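Local coordinates for protein beta-lactamase (Serratia marcescens, PDB 5GWA) that probably hydrolyses the beta-lactam ring of antibiotics to give substituted beta-amino acids, as a class A extended-spectrum beta-lactamase that binds the inhibitor avibactam, at residues Glu261-Ile264 with Ala265-Lys269; Lys269-Trp272 with Asp273-Lys277; Asp59-Lys63 with Glu64-Val68; Asn131-Ser134 with Lys135-Val138. One frame throughout, in Å; residues are numbered along the deposited sequence.

Contact 1 (Glu261-Ile264 with Ala265-Lys269). With NA (sodium ion), chain M.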
loop_
_atom_site.group_PDB
_atom_site.type_symbol
_atom_site.label_atom_id
_atom_site.label_comp_id
_atom_site.label_asym_id
_atom_site.label_seq_id
_atom_site.Cartn_x
_atom_site.Cartn_y
_atom_site.Cartn_z
ATOM N N GLU A 261 -14.553 7.713 -9.446
ATOM C CA GLU A 261 -13.779 7.609 -10.663
ATOM C C GLU A 261 -14.588 8.013 -11.883
ATOM O O GLU A 261 -14.107 8.701 -12.761
ATOM C CB GLU A 261 -13.190 6.206 -10.842
ATOM C CG GLU A 261 -12.255 5.805 -9.728
ATOM C CD GLU A 261 -11.335 4.661 -10.123
ATOM O OE1 GLU A 261 -11.812 3.579 -10.422
ATOM O OE2 GLU A 261 -10.107 4.837 -10.151
ATOM N N LYS A 262 -15.844 7.574 -11.924
ATOM C CA LYS A 262 -16.717 7.894 -13.010
ATOM C C LYS A 262 -16.963 9.386 -13.154
ATOM O O LYS A 262 -17.008 9.897 -14.265
ATOM C CB LYS A 262 -18.043 7.147 -12.806
ATOM C CG LYS A 262 -19.065 7.349 -13.898
ATOM C CD LYS A 262 -18.677 6.625 -15.173
ATOM C CE LYS A 262 -19.160 5.182 -15.169
ATOM N NZ LYS A 262 -18.602 4.397 -16.311
ATOM N N ILE A 263 -16.981 10.112 -12.028
ATOM C CA ILE A 263 -17.101 11.569 -12.100
ATOM C C ILE A 263 -15.959 12.170 -12.903
ATOM O O ILE A 263 -16.167 13.001 -13.794
ATOM C CB ILE A 263 -17.154 12.204 -10.708
ATOM C CG1 ILE A 263 -18.528 11.945 -10.052
ATOM C CG2 ILE A 263 -16.936 13.708 -10.779
ATOM C CD1 ILE A 263 -18.562 12.174 -8.574
ATOM N N ILE A 264 -14.745 11.697 -12.633
ATOM C CA ILE A 264 -13.588 12.190 -13.388
ATOM C C ILE A 264 -13.693 11.841 -14.864
ATOM O O ILE A 264 -13.476 12.695 -15.741
ATOM C CB ILE A 264 -12.258 11.632 -12.820
ATOM C CG1 ILE A 264 -12.134 11.982 -11.325
ATOM C CG2 ILE A 264 -11.066 12.188 -13.603
ATOM C CD1 ILE A 264 -10.969 11.343 -10.609
ATOM N N ALA A 265 -14.072 10.593 -15.133
ATOM C CA ALA A 265 -14.109 10.065 -16.496
ATOM C C ALA A 265 -15.162 10.810 -17.331
ATOM O O ALA A 265 -14.922 11.196 -18.467
ATOM C CB ALA A 265 -14.394 8.561 -16.465
ATOM N N GLU A 266 -16.320 11.057 -16.712
ATOM C CA GLU A 266 -17.427 11.699 -17.397
ATOM C C GLU A 266 -17.155 13.178 -17.628
ATOM O O GLU A 266 -17.374 13.673 -18.726
ATOM C CB GLU A 266 -18.720 11.537 -16.628
ATOM C CG GLU A 266 -19.246 10.113 -16.626
ATOM C CD GLU A 266 -20.004 9.743 -17.893
ATOM O OE1 GLU A 266 -19.906 10.445 -18.923
ATOM O OE2 GLU A 266 -20.695 8.700 -17.842
ATOM N N ILE A 267 -16.564 13.853 -16.646
ATOM C CA ILE A 267 -16.206 15.268 -16.817
ATOM C C ILE A 267 -15.158 15.400 -17.929
ATOM O O ILE A 267 -15.247 16.239 -18.820
ATOM C CB ILE A 267 -15.737 15.927 -15.496
ATOM C CG1 ILE A 267 -16.932 16.120 -14.570
ATOM C CG2 ILE A 267 -15.066 17.267 -15.758
ATOM C CD1 ILE A 267 -16.574 16.518 -13.169
ATOM N N CYS A 268 -14.154 14.533 -17.897
ATOM C CA CYS A 268 -13.153 14.553 -18.942
ATOM C C CYS A 268 -13.742 14.303 -20.338
ATOM O O CYS A 268 -13.401 14.987 -21.275
ATOM C CB CYS A 268 -12.027 13.566 -18.639
ATOM S SG CYS A 268 -10.651 13.784 -19.815
ATOM N N LYS A 269 -14.633 13.321 -20.437
ATOM C CA LYS A 269 -15.315 12.980 -21.696
ATOM C C LYS A 269 -16.078 14.182 -22.220
ATOM O O LYS A 269 -16.095 14.437 -23.439
ATOM C CB LYS A 269 -16.255 11.794 -21.419
ATOM C CG LYS A 269 -17.113 11.335 -22.589
ATOM C CD LYS A 269 -16.311 10.870 -23.775
ATOM C CE LYS A 269 -17.250 10.189 -24.773
ATOM N NZ LYS A 269 -17.035 10.640 -26.162
HETATM NA NA NA M . -9.092 3.755 -12.435
HETATM O O HOH W 1 -20.429 5.533 -18.155
#
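Glu261 meets Ala265 through the backbone alone, its carbonyl O accepting from Ala265 N at 3.0 Å in the i to i+4 pattern of an alpha-helix. The Glu261 side chain leaves in another direction, with CG anti to the carbonyl carbon (chi1 -61°), and OE2 binds a sodium ion at 2.7 Å. A carboxylate suits this spot because positive groups gather round it: Arg201 NE hydrogen-bonds to OE2, and Lys76 of the second subunit makes a salt bridge to OE1.

Lys262 lies alongside Glu266, both pointing the same way, and their aliphatic parts meet where CD of Lys262 comes 3.8 Å from CG of Glu266. Their charged ends do not touch. One water joins them instead, accepting from Lys262 NZ at 2.8 Å and donating to Glu266 OE2 at 3.2 Å, an arrangement natural to long polar chains on the outer side of a helix.

Ile263 lies beside Ile267, one turn on, and points the same way; its CG2 branch packs 3.7 Å from CD1 of Ile267. Ile264 continues the ladder: its O accepts a bond from Cys268 N at 2.9 Å. Its branched apolar chain suits the buried side of helix 257-276, which packs on the five-stranded sheet: Ile264 touches Val248 and Val250 of strand 243-253, while Ile267 reaches Val22 and Val24 of strand 21-28. Tyr14 of helix 4-15 covers Lys262 and Glu266, and Ile263 sits between that helix and Val22 and Val250 of the sheet.

Contact 2 (Lys269-Trp272 with Asp273-Lys277)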
loop_
_atom_site.group_PDB
_atom_site.type_symbol
_atom_site.label_atom_id
_atom_site.label_comp_id
_atom_site.label_asym_id
_atom_site.label_seq_id
_atom_site.Cartn_x
_atom_site.Cartn_y
_atom_site.Cartn_z
ATOM N N LYS A 269 -14.633 13.321 -20.437
ATOM C CA LYS A 269 -15.315 12.980 -21.696
ATOM C C LYS A 269 -16.078 14.182 -22.220
ATOM O O LYS A 269 -16.095 14.437 -23.439
ATOM C CB LYS A 269 -16.255 11.794 -21.419
ATOM C CG LYS A 269 -17.113 11.335 -22.589
ATOM C CD LYS A 269 -16.311 10.870 -23.775
ATOM C CE LYS A 269 -17.250 10.189 -24.773
ATOM N NZ LYS A 269 -17.035 10.640 -26.162
ATOM N N SER A 270 -16.762 14.885 -21.315
ATOM C CA SER A 270 -17.528 16.078 -21.696
ATOM C C SER A 270 -16.588 17.106 -22.307
ATOM O O SER A 270 -16.892 17.700 -23.347
ATOM C CB SER A 270 -18.262 16.713 -20.505
ATOM O OG SER A 270 -19.349 15.903 -20.059
ATOM N N VAL A 271 -15.432 17.307 -21.679
ATOM C CA VAL A 271 -14.485 18.299 -22.162
ATOM C C VAL A 271 -13.900 17.864 -23.505
ATOM O O VAL A 271 -13.786 18.657 -24.430
ATOM C CB VAL A 271 -13.362 18.544 -21.124
ATOM C CG1 VAL A 271 -12.281 19.439 -21.673
ATOM C CG2 VAL A 271 -13.941 19.134 -19.853
ATOM N N TRP A 272 -13.518 16.595 -23.583
ATOM C CA TRP A 272 -13.012 15.997 -24.814
ATOM C C TRP A 272 -14.024 16.177 -25.952
ATOM O O TRP A 272 -13.666 16.673 -27.019
ATOM C CB TRP A 272 -12.710 14.513 -24.578
ATOM C CG TRP A 272 -12.389 13.739 -25.807
ATOM C CD1 TRP A 272 -13.287 13.110 -26.642
ATOM C CD2 TRP A 272 -11.097 13.475 -26.350
ATOM N NE1 TRP A 272 -12.625 12.475 -27.649
ATOM C CE2 TRP A 272 -11.288 12.767 -27.556
ATOM C CE3 TRP A 272 -9.803 13.862 -26.005
ATOM C CZ2 TRP A 272 -10.218 12.247 -28.282
ATOM C CZ3 TRP A 272 -8.741 13.387 -26.770
ATOM C CH2 TRP A 272 -8.962 12.632 -27.923
ATOM N N ASP A 273 -15.279 15.809 -25.703
ATOM C CA ASP A 273 -16.310 15.889 -26.739
ATOM C C ASP A 273 -16.458 17.326 -27.237
ATOM O O ASP A 273 -16.566 17.539 -28.421
ATOM C CB ASP A 273 -17.664 15.361 -26.226
ATOM C CG ASP A 273 -17.719 13.851 -26.150
ATOM O OD1 ASP A 273 -16.853 13.163 -26.748
ATOM O OD2 ASP A 273 -18.676 13.340 -25.535
ATOM N N TYR A 274 -16.405 18.312 -26.340
ATOM C CA TYR A 274 -16.472 19.725 -26.718
ATOM C C TYR A 274 -15.280 20.159 -27.570
ATOM O O TYR A 274 -15.429 20.804 -28.638
ATOM C CB TYR A 274 -16.557 20.602 -25.464
ATOM C CG TYR A 274 -16.581 22.077 -25.789
ATOM C CD1 TYR A 274 -17.753 22.689 -26.202
ATOM C CD2 TYR A 274 -15.406 22.820 -25.816
ATOM C CE1 TYR A 274 -17.763 24.027 -26.574
ATOM C CE2 TYR A 274 -15.408 24.151 -26.177
ATOM C CZ TYR A 274 -16.589 24.746 -26.567
ATOM O OH TYR A 274 -16.596 26.080 -26.906
ATOM N N LEU A 275 -14.082 19.796 -27.136
ATOM C CA LEU A 275 -12.898 20.241 -27.840
ATOM C C LEU A 275 -12.711 19.537 -29.202
ATOM O O LEU A 275 -12.089 20.104 -30.070
ATOM C CB LEU A 275 -11.627 20.087 -26.974
ATOM C CG LEU A 275 -11.624 20.923 -25.703
ATOM C CD1 LEU A 275 -10.438 20.524 -24.832
ATOM C CD2 LEU A 275 -11.562 22.406 -26.008
ATOM N N VAL A 276 -13.141 18.290 -29.359
ATOM C CA VAL A 276 -12.981 17.634 -30.666
ATOM C C VAL A 276 -13.968 18.199 -31.684
ATOM O O VAL A 276 -13.613 18.412 -32.844
ATOM C CB VAL A 276 -13.063 16.094 -30.609
ATOM C CG1 VAL A 276 -11.973 15.520 -29.714
ATOM C CG2 VAL A 276 -14.439 15.616 -30.200
ATOM N N LYS A 277 -15.185 18.475 -31.218
ATOM C CA LYS A 277 -16.208 19.195 -31.985
ATOM C C LYS A 277 -15.795 20.649 -32.207
ATOM O O LYS A 277 -15.764 21.123 -33.342
ATOM C CB LYS A 277 -17.544 19.137 -31.227
ATOM C CG LYS A 277 -18.717 19.850 -31.883
ATOM C CD LYS A 277 -19.898 19.938 -30.921
ATOM C CE LYS A 277 -21.064 20.718 -31.516
ATOM N NZ LYS A 277 -21.817 19.921 -32.525
#
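The indole of Trp272 carries Val276 on one face: CG1 sits 3.6 Å above the ring plane, displaced toward the rim, and makes a CH-pi contact with the five-membered ring only 19° off its normal. At the edge, in the plane of the ring, lies OD1 of Asp273, 3.6 Å from Trp272 CD1. The carboxylate and indole planes are turned 60° apart, so the two groups do not stack. The same carboxylate takes a salt bridge from Lys269: NZ reaches OD1 at 2.6 Å on the syn lone pair, the side of the other oxygen. Lys269 bends at chi2 and chi4 to bring its ammonium round to Asp273, one turn further along.

These pairs, Trp272 with Asp273 apart, are i to i+4 neighbours on helix 257-276, the C-terminal helix that packs against the five-stranded sheet of the class A fold. Backbone bonds follow the same spacing, as from Val276 N to Trp272 O at 2.9 Å.

Val271 and Leu275 lie side by side, their CG1 and CD1 respectively 3.8 Å apart. Apolar branches suit this stripe, because Val271 and Leu275 both touch Phe244 of strand 243-253, as Trp272 does. The indole also meets Leu206, Thr210 and Pro239 in loops. Tyr274, its CG anti to the backbone N (chi1 178°), turns its ring from the Lys269-Trp272 turn toward Thr4 and Leu7 of helix 4-15.

Contact 3 (Asp59-Lys63 with Glu64-Val68)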
loop_
_atom_site.group_PDB
_atom_site.type_symbol
_atom_site.label_atom_id
_atom_site.label_comp_id
_atom_site.label_asym_id
_atom_site.label_seq_id
_atom_site.Cartn_x
_atom_site.Cartn_y
_atom_site.Cartn_z
ATOM N N ASP A 59 14.811 19.258 -11.813
ATOM C CA ASP A 59 15.494 20.566 -11.851
ATOM C C ASP A 59 16.818 20.486 -11.106
ATOM O O ASP A 59 17.832 21.068 -11.546
ATOM C CB ASP A 59 14.634 21.671 -11.270
ATOM C CG ASP A 59 15.346 23.017 -11.238
ATOM O OD1 ASP A 59 15.490 23.603 -12.332
ATOM O OD2 ASP A 59 15.567 23.541 -10.137
ATOM N N LYS A 60 16.779 19.896 -9.910
ATOM C CA LYS A 60 17.975 19.772 -9.096
ATOM C C LYS A 60 19.011 18.960 -9.845
ATOM O O LYS A 60 20.172 19.354 -9.902
ATOM C CB LYS A 60 17.649 19.116 -7.746
ATOM C CG LYS A 60 18.878 18.867 -6.871
ATOM C CD LYS A 60 18.454 18.565 -5.434
ATOM C CE LYS A 60 19.636 18.289 -4.518
ATOM N NZ LYS A 60 20.232 19.557 -4.028
ATOM N N LEU A 61 18.617 17.852 -10.450
ATOM C CA LEU A 61 19.549 17.037 -11.204
ATOM C C LEU A 61 20.090 17.848 -12.392
ATOM O O LEU A 61 21.279 17.787 -12.709
ATOM C CB LEU A 61 18.862 15.804 -11.723
ATOM C CG LEU A 61 18.402 14.795 -10.680
ATOM C CD1 LEU A 61 17.731 13.658 -11.404
ATOM C CD2 LEU A 61 19.545 14.261 -9.816
ATOM N N ASP A 62 19.197 18.547 -13.084
ATOM C CA ASP A 62 19.605 19.391 -14.237
ATOM C C ASP A 62 20.655 20.401 -13.735
ATOM O O ASP A 62 21.742 20.520 -14.316
ATOM C CB ASP A 62 18.380 20.182 -14.798
ATOM C CG ASP A 62 17.412 19.344 -15.704
ATOM O OD1 ASP A 62 17.771 18.308 -16.279
ATOM O OD2 ASP A 62 16.281 19.836 -15.926
ATOM N N LYS A 63 20.315 21.201 -12.727
ATOM C CA LYS A 63 21.148 22.337 -12.360
ATOM C C LYS A 63 22.487 21.881 -11.836
ATOM O O LYS A 63 23.510 22.542 -12.045
ATOM C CB LYS A 63 20.496 23.218 -11.305
ATOM C CG LYS A 63 19.234 23.954 -11.772
ATOM C CD LYS A 63 19.478 24.987 -12.870
ATOM C CE LYS A 63 18.229 25.272 -13.707
ATOM N NZ LYS A 63 17.111 25.815 -12.891
ATOM N N GLU A 64 22.465 20.818 -11.046
ATOM C CA GLU A 64 23.681 20.390 -10.371
ATOM C C GLU A 64 24.451 19.398 -11.229
ATOM O O GLU A 64 25.451 18.831 -10.774
ATOM C CB GLU A 64 23.353 19.845 -8.960
ATOM C CG GLU A 64 22.885 20.924 -7.986
ATOM C CD GLU A 64 22.482 20.398 -6.606
ATOM O OE1 GLU A 64 23.068 19.404 -6.124
ATOM O OE2 GLU A 64 21.661 21.050 -5.946
ATOM N N ASN A 65 24.024 19.213 -12.482
ATOM C CA ASN A 65 24.708 18.349 -13.426
ATOM C C ASN A 65 24.826 16.910 -12.917
ATOM O O ASN A 65 25.788 16.208 -13.215
ATOM C CB ASN A 65 26.086 18.944 -13.773
ATOM C CG ASN A 65 25.993 20.391 -14.231
ATOM O OD1 ASN A 65 25.425 20.677 -15.283
ATOM N ND2 ASN A 65 26.506 21.312 -13.419
ATOM N N ILE A 66 23.765 16.426 -12.264
ATOM C CA ILE A 66 23.702 15.042 -11.805
ATOM C C ILE A 66 22.875 14.216 -12.763
ATOM O O ILE A 66 21.693 14.554 -13.044
ATOM C CB ILE A 66 23.014 14.968 -10.455
ATOM C CG1 ILE A 66 23.636 15.958 -9.469
ATOM C CG2 ILE A 66 23.039 13.543 -9.945
ATOM C CD1 ILE A 66 22.803 16.223 -8.246
ATOM N N SER A 67 23.479 13.180 -13.313
ATOM C CA SER A 67 22.846 12.317 -14.263
ATOM C C SER A 67 21.747 11.501 -13.597
ATOM O O SER A 67 21.925 11.050 -12.474
ATOM C CB SER A 67 23.823 11.329 -14.884
ATOM O OG SER A 67 23.124 10.319 -15.588
ATOM N N VAL A 68 20.665 11.283 -14.324
ATOM C CA VAL A 68 19.513 10.541 -13.804
ATOM C C VAL A 68 19.827 9.053 -13.647
ATOM O O VAL A 68 19.060 8.285 -13.039
ATOM C CB VAL A 68 18.275 10.784 -14.716
ATOM C CG1 VAL A 68 18.188 9.751 -15.827
ATOM C CG2 VAL A 68 17.006 10.858 -13.909
#
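Leu61 and Ile66 press together at the end of helix 49-63, the CD2 branch of Leu61 lying 3.6 Å from CG2 of Ile66 with the two side chains at about a right angle. In Ile66 a chi1 of -51° sends CG2 away from the backbone N and against the leucine. The other branch of Leu61, CD1, meets CG2 of Val68 at 3.8 Å, so one forked residue serves two partners.

The backbone here forms a Schellman motif. Ile66 N bonds to Leu61 O at 2.9 Å, in the carbonyl plane, and Asn65 N bonds to Asp62 O at 3.2 Å from above that carbonyl's plane. Asn65 is the C-prime residue with positive phi, a conformation asparagine tolerates better than most residues. The Leu61-Ile66 packing is the apolar contact that commonly accompanies this cap.

Lys60 is extended as far as CE and then bends at chi4 (83°), which swings NZ toward Glu64, whose own chain is extended beyond CG. NZ makes a salt bridge to OE2 of Glu64 at 2.8 Å on the syn side, though 28° out of the carboxylate plane; opposite charges one turn apart suit an exposed helix end. Lys63, bent at chi2 and chi4, likewise folds back to a salt bridge with OD1 of Asp59 at 2.8 Å.

OD1 of Asp62 is hydrogen-bonded to the hydroxyls of Ser184 and Ser181. Phe100 of helix 100-109 covers Leu61, Ile66 and Val68, and Phe122 of helix 113-123 packs on Lys60 and Leu61.

Contact 4 (Asn131-Ser134 with Lys135-Val138). With NA (sodium ion), chain V.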
loop_
_atom_site.group_PDB
_atom_site.type_symbol
_atom_site.label_atom_id
_atom_site.label_comp_id
_atom_site.label_asym_id
_atom_site.label_seq_id
_atom_site.Cartn_x
_atom_site.Cartn_y
_atom_site.Cartn_z
ATOM N N ASN A 131 8.560 25.804 -2.160
ATOM C CA ASN A 131 9.160 27.045 -2.665
ATOM C C ASN A 131 9.455 27.000 -4.161
ATOM O O ASN A 131 9.258 27.982 -4.869
ATOM C CB ASN A 131 10.443 27.347 -1.896
ATOM C CG ASN A 131 10.176 27.774 -0.480
ATOM O OD1 ASN A 131 9.083 28.209 -0.160
ATOM N ND2 ASN A 131 11.222 27.781 0.350
ATOM N N PHE A 132 9.976 25.884 -4.629
ATOM C CA PHE A 132 10.303 25.710 -6.026
ATOM C C PHE A 132 9.083 26.002 -6.874
ATOM O O PHE A 132 9.134 26.689 -7.893
ATOM C CB PHE A 132 10.829 24.295 -6.278
ATOM C CG PHE A 132 11.023 23.974 -7.716
ATOM C CD1 PHE A 132 12.098 24.473 -8.410
ATOM C CD2 PHE A 132 10.032 23.312 -8.425
ATOM C CE1 PHE A 132 12.227 24.256 -9.760
ATOM C CE2 PHE A 132 10.221 22.981 -9.742
ATOM C CZ PHE A 132 11.314 23.452 -10.417
ATOM N N ILE A 133 7.973 25.390 -6.488
ATOM C CA ILE A 133 6.745 25.564 -7.232
ATOM C C ILE A 133 6.278 27.016 -7.181
ATOM O O ILE A 133 5.946 27.591 -8.232
ATOM C CB ILE A 133 5.641 24.632 -6.681
ATOM C CG1 ILE A 133 6.014 23.165 -6.953
ATOM C CG2 ILE A 133 4.291 24.943 -7.337
ATOM C CD1 ILE A 133 6.214 22.759 -8.389
ATOM N N SER A 134 6.243 27.594 -5.986
ATOM C CA SER A 134 5.857 28.985 -5.813
ATOM C C SER A 134 6.678 29.892 -6.736
ATOM O O SER A 134 6.138 30.828 -7.368
ATOM C CB SER A 134 6.034 29.430 -4.368
ATOM O OG SER A 134 5.664 30.798 -4.258
ATOM N N LYS A 135 7.963 29.597 -6.851
ATOM C CA LYS A 135 8.854 30.475 -7.638
ATOM C C LYS A 135 8.761 30.308 -9.143
ATOM O O LYS A 135 9.230 31.176 -9.906
ATOM C CB LYS A 135 10.296 30.292 -7.188
ATOM C CG LYS A 135 10.525 30.734 -5.765
ATOM C CD LYS A 135 10.825 32.230 -5.720
ATOM C CE LYS A 135 10.953 32.722 -4.293
ATOM N NZ LYS A 135 11.215 34.191 -4.276
ATOM N N LEU A 136 8.016 29.300 -9.586
ATOM C CA LEU A 136 7.655 29.205 -10.993
ATOM C C LEU A 136 6.585 30.242 -11.377
ATOM O O LEU A 136 6.251 30.367 -12.560
ATOM C CB LEU A 136 7.182 27.785 -11.323
ATOM C CG LEU A 136 8.236 26.689 -11.176
ATOM C CD1 LEU A 136 7.620 25.323 -11.450
ATOM C CD2 LEU A 136 9.435 26.899 -12.084
ATOM N N GLY A 137 6.019 30.920 -10.372
ATOM C CA GLY A 137 4.928 31.860 -10.544
ATOM C C GLY A 137 3.539 31.257 -10.494
ATOM O O GLY A 137 2.643 31.729 -11.183
ATOM N N VAL A 138 3.411 30.109 -9.830
ATOM C CA VAL A 138 2.097 29.476 -9.635
ATOM C C VAL A 138 1.695 29.554 -8.175
ATOM O O VAL A 138 2.253 28.833 -7.318
ATOM C CB VAL A 138 2.073 28.000 -10.081
ATOM C CG1 VAL A 138 0.660 27.419 -9.962
ATOM C CG2 VAL A 138 2.596 27.869 -11.493
HETATM NA NA NA V . 2.113 28.170 -4.728
HETATM O O HOH W 2 2.677 30.650 -3.740
HETATM O O HOH W 3 3.879 26.200 -3.806
#
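Leu136 folds back over the last turn of helix 126-135 and touches Phe132 and Ile133. Its CB lies 3.3 Å from the carbonyl O of Ile133. CG, set anti to the carbonyl carbon (chi1 -64°), passes 3.4 Å from the carbonyl O of Phe132. At the tip, CD1 comes in obliquely to the Phe132 ring, 3.9 Å from its CE2, and lies 4.2 Å from CD1 of Ile133. A flexible, purely apolar residue fits this spot, since the leucine also packs on Leu170 and Ile179.

The backbone tightens as the helix ends. Leu136 N bonds to Ile133 O at 3.0 Å from above the carbonyl plane, with a second, weak bond to Phe132 O, and Gly137 N bonds to Ser134 O, also from above the plane. These i to i+3 bonds mark a narrowed, 3-10-like last turn, and Gly137 leaves it with phi +88°, a region glycine enters easily for want of a CB.

OG of Ser134, anti to the backbone N (chi1 179°), is hydrogen-bonded at 3.0 Å to water 2, which coordinates a sodium ion. The ion is also bound by Val138 O at 2.7 Å and by water 3, so serine hydroxyl and loop carbonyl are linked through it. Val138 N, by contrast, is buried without a polar partner. Helix 164-175 covers Val138 through Ala166 and Lys173, while Phe132 rests on Leu55 and Ala56 of helix 49-63.

Overall arrangement
Contacts 1 and 2 are successive turns of helix 257-276 and share Lys269; the first is largely buried, the second only partly. Both pack apolar residues against the sheet. The Lys262-Glu266 pair of contact 1 is bridged by water where contact 2 joins its charges directly, and Glu261 is the buried, sodium-binding exception. Contacts 3 and 4 are helix ends across the chain's centre from contact 1. Contact 3 lies at the surface, held by a Schellman cap and salt bridges; contact 4, partly buried, combines a tightened last turn and Leu136 packing on Phe132 with a sodium ion bound at its loop carbonyl. They touch where Asp59 OD2 meets Phe132 CE1 at 3.4 Å.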